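Rhizavidin (Rhizobium etli, PDB 3EW1) binds biotin with high affinity as a dimeric member of the avidin family. Local coordinates at residues N95-T100 with T120-P125. Residues are numbered along the deposited sequence; the frame is centred on the assembly and turned at random.
Sequences NTEIVT and TFQYVP
Ile98 and Phe121 form the antiparallel hydrogen-bonded pair at the middle of this strand pairing, Ile98 N giving to Phe121 O at 2.8 Å and Phe121 N returning a bond to Ile98 O. Tyr123 N continues the pattern to Thr96 O at 3.0 Å, while one residue of each flanking non-hydrogen-bonded pair (Glu97–Gln122 and Val99–Thr120) points its CA-H at a carbonyl of the central pair: Glu97 CA at Phe121 O, Thr120 CA at Ile98 O.

At the start of strand 95-108 a side chain takes over the backbone's task. Asn95 swings its CG to the side remote from its own backbone N (chi1 -158°), which carries the amide across to the partner strand. There ND2 bonds Tyr123 O at 3.1 Å, nearly straight, in the carbonyl plane and on a lone pair. OD1 of the same amide comes to the edge of the Tyr123 ring, 3.5 Å from CD1. Cutting this side chain back to an alanine is likely to leave Tyr123 O without this donor and a gap beside CD1 of the tyrosine ring.

The side chains of Glu97 and Gln122 run alongside each other off the same face of the sheet, the carboxylate and amide planes turned 63° apart. Gln122, bent at chi2, brings NE2 to the anti lone pair of Glu97 OE2 at 3.0 Å, and Gln90 holds the other carboxylate oxygen, OE1, so both oxygens are gripped. Water 1 links Thr100 O, to which it donates, with Thr120 OG1.

On the opposite face, the CB atoms of Ile98 and Phe121 pack 4.2 Å apart, and Thr100 OG1, bonded to Asp119 O, stands at the edge of the phenylalanine ring. Phe121 also meets Trp85 edge-to-face and touches the biotin-binding Asn21, placing this face beside the biotin site. The hairpin of strands 95-108 and 111-124 completes the avidin-type antiparallel barrel: strand 78-92 flanks the first, and strand 15-21 closes against the second.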
loop_
_atom_site.group_PDB
_atom_site.type_symbol
_atom_site.label_atom_id
_atom_site.label_comp_id
_atom_site.label_asym_id
_atom_site.label_seq_id
_atom_site.Cartn_x
_atom_site.Cartn_y
_atom_site.Cartn_z
ATOM N N ASN B 95 23.991 -4.342 -6.431
ATOM C CA ASN B 95 22.670 -4.942 -6.345
ATOM C C ASN B 95 21.671 -3.855 -5.971
ATOM O O ASN B 95 21.996 -2.936 -5.246
ATOM C CB ASN B 95 22.643 -6.058 -5.285
ATOM C CG ASN B 95 21.492 -7.090 -5.508
ATOM O OD1 ASN B 95 21.186 -7.461 -6.650
ATOM N ND2 ASN B 95 20.871 -7.556 -4.407
ATOM N N THR B 96 20.453 -3.974 -6.478
ATOM C CA THR B 96 19.365 -3.091 -6.088
ATOM C C THR B 96 18.775 -3.541 -4.734
ATOM O O THR B 96 18.700 -4.734 -4.454
ATOM C CB THR B 96 18.262 -3.161 -7.141
ATOM O OG1 THR B 96 18.879 -3.041 -8.434
ATOM C CG2 THR B 96 17.286 -2.028 -6.962
ATOM N N GLU B 97 18.375 -2.584 -3.905
ATOM C CA GLU B 97 17.716 -2.899 -2.620
ATOM C C GLU B 97 16.565 -1.924 -2.431
ATOM O O GLU B 97 16.566 -0.819 -3.003
ATOM C CB GLU B 97 18.687 -2.857 -1.417
ATOM C CG GLU B 97 19.333 -1.494 -1.160
ATOM C CD GLU B 97 20.322 -1.460 0.036
ATOM O OE1 GLU B 97 20.827 -0.339 0.329
ATOM O OE2 GLU B 97 20.602 -2.523 0.670
ATOM N N ILE B 98 15.556 -2.344 -1.670
ATOM C CA ILE B 98 14.486 -1.415 -1.330
ATOM C C ILE B 98 14.531 -1.190 0.160
ATOM O O ILE B 98 14.434 -2.140 0.924
ATOM C CB ILE B 98 13.112 -1.989 -1.740
ATOM C CG1 ILE B 98 13.107 -2.334 -3.240
ATOM C CG2 ILE B 98 11.969 -1.003 -1.430
ATOM C CD1 ILE B 98 11.853 -3.113 -3.750
ATOM N N VAL B 99 14.716 0.056 0.567
ATOM C CA VAL B 99 14.817 0.432 1.967
ATOM C C VAL B 99 13.458 0.961 2.392
ATOM O O VAL B 99 12.913 1.895 1.771
ATOM C CB VAL B 99 15.894 1.532 2.190
ATOM C CG1 VAL B 99 15.911 1.980 3.659
ATOM C CG2 VAL B 99 17.293 1.030 1.792
ATOM N N THR B 100 12.896 0.347 3.436
ATOM C CA THR B 100 11.515 0.656 3.847
ATOM C C THR B 100 11.327 0.850 5.355
ATOM O O THR B 100 12.101 0.316 6.160
ATOM C CB THR B 100 10.518 -0.479 3.449
ATOM O OG1 THR B 100 10.712 -1.627 4.268
ATOM C CG2 THR B 100 10.558 -0.850 1.982
ATOM N N THR B 120 14.734 -3.965 4.874
ATOM C CA THR B 120 15.451 -3.705 3.634
ATOM C C THR B 120 15.467 -4.981 2.813
ATOM O O THR B 120 15.941 -6.019 3.292
ATOM C CB THR B 120 16.908 -3.232 3.917
ATOM O OG1 THR B 120 16.842 -1.981 4.595
ATOM C CG2 THR B 120 17.736 -3.061 2.601
ATOM N N PHE B 121 14.987 -4.875 1.571
ATOM C CA PHE B 121 14.847 -5.988 0.649
ATOM C C PHE B 121 15.982 -5.975 -0.365
ATOM O O PHE B 121 16.179 -4.954 -0.994
ATOM C CB PHE B 121 13.498 -5.850 -0.104
ATOM C CG PHE B 121 12.293 -6.045 0.769
ATOM C CD1 PHE B 121 11.737 -4.972 1.496
ATOM C CD2 PHE B 121 11.750 -7.292 0.929
ATOM C CE1 PHE B 121 10.593 -5.149 2.323
ATOM C CE2 PHE B 121 10.588 -7.464 1.759
ATOM C CZ PHE B 121 10.077 -6.392 2.460
ATOM N N GLN B 122 16.646 -7.123 -0.561
ATOM C CA GLN B 122 17.654 -7.264 -1.614
ATOM C C GLN B 122 17.063 -7.944 -2.837
ATOM O O GLN B 122 16.283 -8.914 -2.705
ATOM C CB GLN B 122 18.819 -8.142 -1.120
ATOM C CG GLN B 122 19.464 -7.619 0.117
ATOM C CD GLN B 122 20.059 -6.234 -0.035
ATOM O OE1 GLN B 122 20.668 -5.905 -1.055
ATOM N NE2 GLN B 122 19.892 -5.415 0.988
ATOM N N TYR B 123 17.438 -7.471 -4.024
ATOM C CA TYR B 123 17.024 -8.085 -5.260
ATOM C C TYR B 123 17.578 -9.502 -5.320
ATOM O O TYR B 123 18.750 -9.733 -4.956
ATOM C CB TYR B 123 17.505 -7.249 -6.460
ATOM C CG TYR B 123 17.289 -7.923 -7.774
ATOM C CD1 TYR B 123 18.325 -8.630 -8.396
ATOM C CD2 TYR B 123 16.033 -7.904 -8.387
ATOM C CE1 TYR B 123 18.132 -9.265 -9.599
ATOM C CE2 TYR B 123 15.812 -8.548 -9.596
ATOM C CZ TYR B 123 16.866 -9.243 -10.200
ATOM O OH TYR B 123 16.654 -9.885 -11.431
ATOM N N VAL B 124 16.743 -10.434 -5.785
ATOM C CA VAL B 124 17.098 -11.842 -5.956
ATOM C C VAL B 124 17.023 -12.216 -7.442
ATOM O O VAL B 124 15.957 -12.170 -8.035
ATOM C CB VAL B 124 16.121 -12.721 -5.113
ATOM C CG1 VAL B 124 16.291 -14.203 -5.411
ATOM C CG2 VAL B 124 16.295 -12.423 -3.642
ATOM N N PRO B 125 18.165 -12.606 -8.062
ATOM C CA PRO B 125 18.172 -12.979 -9.478
ATOM C C PRO B 125 17.393 -14.273 -9.726
ATOM O O PRO B 125 17.366 -15.142 -8.853
ATOM C CB PRO B 125 19.666 -13.209 -9.781
ATOM C CG PRO B 125 20.403 -12.629 -8.613
ATOM C CD PRO B 125 19.501 -12.719 -7.448
HETATM O O HOH W 1 14.877 -0.386 6.203
#